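Local atomic coordinates of putative oxidoreductase (Mycobacterium avium, PDB entry 3QHA), a protein that probably catalyses the NAD(P)-dependent oxidation of a hydroxyl group, or the reverse reduction of a carbonyl, like 3-hydroxyisobutyrate dehydrogenases. Residues B[74-79]-B[99-104]; B[125-130]-B[145-150]. One frame throughout, in Å; residues are numbered along the deposited sequence.

Contact 1: residues B[74-79]-B[99-104]; sequences IHITVL and TVIAIH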
loop_
_atom_site.group_PDB
_atom_site.type_symbol
_atom_site.label_atom_id
_atom_site.label_comp_id
_atom_site.label_asym_id
_atom_site.label_seq_id
_atom_site.Cartn_x
_atom_site.Cartn_y
_atom_site.Cartn_z
ATOM N N ILE B 74 -10.444 -0.902 -30.909
ATOM C CA ILE B 74 -9.017 -0.707 -31.143
ATOM C C ILE B 74 -8.362 -0.137 -29.897
ATOM O O ILE B 74 -8.707 0.957 -29.456
ATOM C CB ILE B 74 -8.776 0.262 -32.317
ATOM C CG1 ILE B 74 -9.405 -0.285 -33.601
ATOM C CG2 ILE B 74 -7.283 0.501 -32.520
ATOM C CD1 ILE B 74 -9.554 0.752 -34.686
ATOM N N HIS B 75 -7.410 -0.882 -29.343
ATOM C CA HIS B 75 -6.711 -0.484 -28.128
ATOM C C HIS B 75 -5.395 0.213 -28.470
ATOM O O HIS B 75 -4.659 -0.241 -29.352
ATOM C CB HIS B 75 -6.425 -1.713 -27.269
ATOM C CG HIS B 75 -7.654 -2.442 -26.822
ATOM N ND1 HIS B 75 -8.352 -2.097 -25.685
ATOM C CD2 HIS B 75 -8.299 -3.510 -27.348
ATOM C CE1 HIS B 75 -9.379 -2.914 -25.535
ATOM N NE2 HIS B 75 -9.371 -3.780 -26.532
ATOM N N ILE B 76 -5.098 1.307 -27.769
ATOM C CA ILE B 76 -3.865 2.063 -27.999
ATOM C C ILE B 76 -3.080 2.254 -26.700
ATOM O O ILE B 76 -3.588 2.834 -25.737
ATOM C CB ILE B 76 -4.161 3.450 -28.611
ATOM C CG1 ILE B 76 -4.816 3.307 -29.986
ATOM C CG2 ILE B 76 -2.878 4.276 -28.734
ATOM C CD1 ILE B 76 -5.331 4.618 -30.541
ATOM N N THR B 77 -1.844 1.758 -26.687
ATOM C CA THR B 77 -0.909 1.973 -25.586
ATOM C C THR B 77 0.441 2.376 -26.165
ATOM O O THR B 77 1.207 1.522 -26.611
ATOM C CB THR B 77 -0.732 0.698 -24.730
ATOM O OG1 THR B 77 -2.003 0.274 -24.227
ATOM C CG2 THR B 77 0.214 0.956 -23.558
ATOM N N VAL B 78 0.719 3.679 -26.166
ATOM C CA VAL B 78 1.972 4.215 -26.713
ATOM C C VAL B 78 2.612 5.199 -25.719
ATOM O O VAL B 78 2.160 5.306 -24.579
ATOM C CB VAL B 78 1.746 4.860 -28.107
ATOM C CG1 VAL B 78 1.371 3.791 -29.126
ATOM C CG2 VAL B 78 0.675 5.944 -28.037
ATOM N N LEU B 79 3.659 5.904 -26.142
ATOM C CA LEU B 79 4.532 6.626 -25.214
ATOM C C LEU B 79 3.897 7.836 -24.525
ATOM O O LEU B 79 4.030 7.994 -23.311
ATOM C CB LEU B 79 5.809 7.076 -25.934
ATOM N N THR B 99 -16.932 2.357 -34.802
ATOM C CA THR B 99 -15.691 1.850 -34.210
ATOM C C THR B 99 -15.406 2.525 -32.871
ATOM O O THR B 99 -15.668 3.718 -32.705
ATOM C CB THR B 99 -14.481 2.095 -35.141
ATOM O OG1 THR B 99 -14.681 1.412 -36.385
ATOM C CG2 THR B 99 -13.188 1.598 -34.500
ATOM N N VAL B 100 -14.872 1.757 -31.922
ATOM C CA VAL B 100 -14.447 2.295 -30.632
ATOM C C VAL B 100 -12.925 2.272 -30.524
ATOM O O VAL B 100 -12.286 1.279 -30.870
ATOM C CB VAL B 100 -15.035 1.495 -29.455
ATOM C CG1 VAL B 100 -14.662 2.151 -28.128
ATOM C CG2 VAL B 100 -16.552 1.378 -29.585
ATOM N N ILE B 101 -12.355 3.375 -30.046
ATOM C CA ILE B 101 -10.924 3.462 -29.783
ATOM C C ILE B 101 -10.715 3.648 -28.286
ATOM O O ILE B 101 -11.220 4.611 -27.706
ATOM C CB ILE B 101 -10.279 4.637 -30.539
ATOM C CG1 ILE B 101 -10.525 4.496 -32.044
ATOM C CG2 ILE B 101 -8.781 4.697 -30.248
ATOM C CD1 ILE B 101 -9.827 5.546 -32.884
ATOM N N ALA B 102 -9.979 2.722 -27.671
ATOM C CA ALA B 102 -9.685 2.767 -26.239
ATOM C C ALA B 102 -8.225 3.139 -25.996
ATOM O O ALA B 102 -7.322 2.423 -26.423
ATOM C CB ALA B 102 -9.999 1.425 -25.596
ATOM N N ILE B 103 -8.000 4.250 -25.297
ATOM C CA ILE B 103 -6.648 4.724 -24.994
ATOM C C ILE B 103 -6.245 4.330 -23.569
ATOM O O ILE B 103 -6.901 4.716 -22.602
ATOM C CB ILE B 103 -6.543 6.251 -25.148
ATOM C CG1 ILE B 103 -7.038 6.689 -26.531
ATOM C CG2 ILE B 103 -5.103 6.708 -24.947
ATOM C CD1 ILE B 103 -7.217 8.186 -26.667
ATOM N N HIS B 104 -5.160 3.565 -23.450
ATOM C CA HIS B 104 -4.716 3.028 -22.160
ATOM C C HIS B 104 -3.463 3.696 -21.590
ATOM O O HIS B 104 -3.184 3.568 -20.398
ATOM C CB HIS B 104 -4.453 1.531 -22.285
ATOM C CG HIS B 104 -5.621 0.754 -22.803
ATOM N ND1 HIS B 104 -6.805 0.636 -22.106
ATOM C CD2 HIS B 104 -5.785 0.048 -23.945
ATOM C CE1 HIS B 104 -7.649 -0.106 -22.800
ATOM N NE2 HIS B 104 -7.055 -0.474 -23.920
#

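Contact 2: residues B[125-130]-B[145-150]; sequences HIVDAP and TMVGAD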
loop_
_atom_site.group_PDB
_atom_site.type_symbol
_atom_site.label_atom_id
_atom_site.label_comp_id
_atom_site.label_asym_id
_atom_site.label_seq_id
_atom_site.Cartn_x
_atom_site.Cartn_y
_atom_site.Cartn_z
ATOM N N HIS B 125 -15.987 6.370 -31.819
ATOM C CA HIS B 125 -16.098 6.584 -30.385
ATOM C C HIS B 125 -14.729 6.511 -29.707
ATOM O O HIS B 125 -13.956 5.583 -29.954
ATOM C CB HIS B 125 -17.044 5.544 -29.785
ATOM C CG HIS B 125 -18.431 5.597 -30.346
ATOM N ND1 HIS B 125 -19.314 6.611 -30.045
ATOM C CD2 HIS B 125 -19.087 4.764 -31.187
ATOM C CE1 HIS B 125 -20.454 6.401 -30.677
ATOM N NE2 HIS B 125 -20.344 5.286 -31.376
ATOM N N ILE B 126 -14.438 7.503 -28.865
ATOM C CA ILE B 126 -13.218 7.527 -28.061
ATOM C C ILE B 126 -13.538 7.179 -26.613
ATOM O O ILE B 126 -14.547 7.629 -26.061
ATOM C CB ILE B 126 -12.540 8.916 -28.084
ATOM C CG1 ILE B 126 -11.788 9.131 -29.400
ATOM C CG2 ILE B 126 -11.563 9.065 -26.914
ATOM C CD1 ILE B 126 -10.520 8.302 -29.533
ATOM N N VAL B 127 -12.663 6.377 -26.015
ATOM C CA VAL B 127 -12.738 6.021 -24.609
ATOM C C VAL B 127 -11.337 6.142 -23.994
ATOM O O VAL B 127 -10.372 5.613 -24.549
ATOM C CB VAL B 127 -13.244 4.573 -24.450
ATOM C CG1 VAL B 127 -12.903 4.022 -23.070
ATOM C CG2 VAL B 127 -14.748 4.497 -24.720
ATOM N N ASP B 128 -11.217 6.853 -22.875
ATOM C CA ASP B 128 -9.967 6.834 -22.109
ATOM C C ASP B 128 -10.099 5.782 -21.019
ATOM O O ASP B 128 -10.991 5.856 -20.172
ATOM C CB ASP B 128 -9.581 8.211 -21.538
ATOM C CG ASP B 128 -10.686 8.862 -20.733
ATOM O OD1 ASP B 128 -11.872 8.637 -21.047
ATOM O OD2 ASP B 128 -10.365 9.621 -19.793
ATOM N N ALA B 129 -9.220 4.786 -21.074
ATOM C CA ALA B 129 -9.301 3.623 -20.205
ATOM C C ALA B 129 -7.923 3.288 -19.649
ATOM O O ALA B 129 -7.400 2.200 -19.904
ATOM C CB ALA B 129 -9.871 2.430 -20.977
ATOM N N PRO B 130 -7.326 4.223 -18.884
ATOM C CA PRO B 130 -6.054 3.918 -18.237
ATOM C C PRO B 130 -6.152 2.680 -17.352
ATOM O O PRO B 130 -7.230 2.359 -16.844
ATOM C CB PRO B 130 -5.772 5.170 -17.393
ATOM C CG PRO B 130 -7.090 5.870 -17.274
ATOM C CD PRO B 130 -7.771 5.592 -18.574
ATOM N N THR B 145 -9.106 -1.229 -14.711
ATOM C CA THR B 145 -9.191 -0.156 -15.694
ATOM C C THR B 145 -10.293 0.833 -15.318
ATOM O O THR B 145 -11.348 0.442 -14.825
ATOM C CB THR B 145 -9.411 -0.687 -17.128
ATOM O OG1 THR B 145 -9.341 0.405 -18.054
ATOM C CG2 THR B 145 -10.758 -1.395 -17.259
ATOM N N MET B 146 -10.022 2.113 -15.553
ATOM C CA MET B 146 -10.919 3.195 -15.178
ATOM C C MET B 146 -11.316 3.912 -16.453
ATOM O O MET B 146 -10.488 4.557 -17.088
ATOM C CB MET B 146 -10.209 4.149 -14.229
ATOM C CG MET B 146 -9.862 3.525 -12.892
ATOM S SD MET B 146 -8.429 4.308 -12.133
ATOM C CE MET B 146 -7.105 3.557 -13.079
ATOM N N VAL B 147 -12.589 3.803 -16.812
ATOM C CA VAL B 147 -13.027 4.072 -18.175
ATOM C C VAL B 147 -13.899 5.322 -18.270
ATOM O O VAL B 147 -14.944 5.406 -17.626
ATOM C CB VAL B 147 -13.816 2.864 -18.716
ATOM C CG1 VAL B 147 -14.241 3.090 -20.156
ATOM C CG2 VAL B 147 -12.982 1.594 -18.591
ATOM N N GLY B 148 -13.456 6.292 -19.067
ATOM C CA GLY B 148 -14.295 7.426 -19.445
ATOM C C GLY B 148 -14.965 7.114 -20.769
ATOM O O GLY B 148 -14.285 6.890 -21.768
ATOM N N ALA B 149 -16.296 7.079 -20.780
ATOM C CA ALA B 149 -17.032 6.675 -21.976
ATOM C C ALA B 149 -18.499 7.070 -21.905
ATOM O O ALA B 149 -19.065 7.191 -20.818
ATOM C CB ALA B 149 -16.916 5.172 -22.175
ATOM N N ASP B 150 -19.105 7.271 -23.073
ATOM C CA ASP B 150 -20.554 7.427 -23.163
ATOM C C ASP B 150 -21.207 6.099 -22.788
ATOM O O ASP B 150 -20.660 5.031 -23.071
ATOM C CB ASP B 150 -20.979 7.868 -24.569
ATOM C CG ASP B 150 -20.551 9.294 -24.890
ATOM O OD1 ASP B 150 -20.532 10.144 -23.970
ATOM O OD2 ASP B 150 -20.238 9.572 -26.068
HETATM O O HOH W 1 -18.865 8.158 -27.878
HETATM O O HOH W 2 -17.319 7.302 -25.572
#

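Contact 1: residues B[74-79]-B[99-104]
Strands 73-76 and 100-103 are the two arms of a beta-alpha-beta unit of the Rossmann-type domain, with helix 81-92 making the crossover, and they run side by side in parallel with Ile74 facing Ile101, His75 facing Ala102 and Ile76 facing Ile103. Four backbone hydrogen bonds lace them together. Ile74 N gives to Val100 O, and Ile74 O takes Ala102 N at 2.8 Å; one step on, Ile76 N gives to Ala102 O and Ile76 O takes His104 N at 2.9 Å, the last of these almost straight (176°). Each isoleucine of 74-79 thus uses both its N-H and its C=O on the same neighbour, the usual parallel ladder.

The isoleucines lie on the sheet face beneath helix 81-92, where Leu91 packs on Ile74 and Val88 on Ile76. CD1 of Ile76 presses on CG2 of Ile101 at 3.5 Å, a tight meeting, while CD1 of Ile74 reaches CG2 of Thr99 at 3.7 Å. Beta-branched residues suit both the extended backbone and this apolar face. The other face carries His75 and Ala102. Here ND1 of His75 and NE2 of His104 share a hydrogen bond of 2.7 Å, rim to rim, with the ring planes only 18° apart. CG of His75 stands beside its own backbone N (chi1 -61°), which turns the ring to its partner near small Ala102. His104 ND1 is held by Ala129 O, and Trp164 meets both rings steeply, so bonds and ring contacts together limit the freedom of the buried imidazoles. At the strand end, Thr77 OG1, which bonds Tyr20 OH, lies 3.4 Å from His104 CB. Such a beta-alpha-beta unit is a building block of Rossmann-type folds.

Contact 2: residues B[125-130]-B[145-150]
Pro130 meets Thr145 and Met146 where strands 125-132 and 143-148 run antiparallel, and its carbonyl takes two hydrogen bonds. Met146 N comes at 3.1 Å, nearly in line with the C=O, whereas Thr145 OG1 approaches from above the carbonyl plane, also at 3.1 Å. The hydroxyl gets there because OG1 stands anti to the backbone N of Thr145 (chi1 -174°). Proline has no N-H to give, but its oxygen can still take both donors. Farther along, Asp128 and Gly148 form a hydrogen-bonded antiparallel pair: Gly148 N gives a straight bond of 2.7 Å to Asp128 O, while the return bond from Asp128 N to Gly148 O is weak at 3.3 Å. Glycine fits here: OD1 of Asp128 comes within 3.1 Å of Gly148 CA, so the carboxylate lies against the bare alpha carbon. That carboxylate is held by Thr178 OG1 and Gly175 N, beside the start of helix 176-204.

Apolar contacts gather on the face covered by helix 151-164. CG1 of Val127 meets CG1 of Val147 at 3.3 Å and CG2 of Val127 meets CB of Ala149 at 3.4 Å, both closer than ordinary carbon contact; Ala129 CB lies near Val147 CG2. Small valine and alanine side chains suit this close approach, with Val153 packed on Val127 and Phe161 on Ala129 and Val147.

Water takes over as the strands diverge toward 150. One water joins His125 ND1 to Asp150 OD2; another gives to Ile126 O and accepts from Asp150 N, so the strand carbonyl and the N-H before helix 151-164 are tied through solvent. The chemistry implies a pairing carried by a few direct bonds, to Asp128 O and Pro130 O, and by tight valine packing, with water replacing direct pairing toward Asp150.

Both contacts are buried and belong to one mixed sheet, with strands 100-103 and 125-132 as neighbours within it. They meet through the Ile101 N to His125 O bond, and through His104 ND1, which extends the histidine pair of contact 1 to Ala129 O of contact 2. Contact 1 lies in the parallel part of the sheet: its ladder is regular and isoleucine-rich. Contact 2 sits where the strand direction reverses, where Pro130 and Met146 touch helix 176-204, and its pairing is a single bridge, with two waters spanning the strands toward Asp150. Met146 there also packs on Val215 of the second subunit, whereas no other chain touches contact 1.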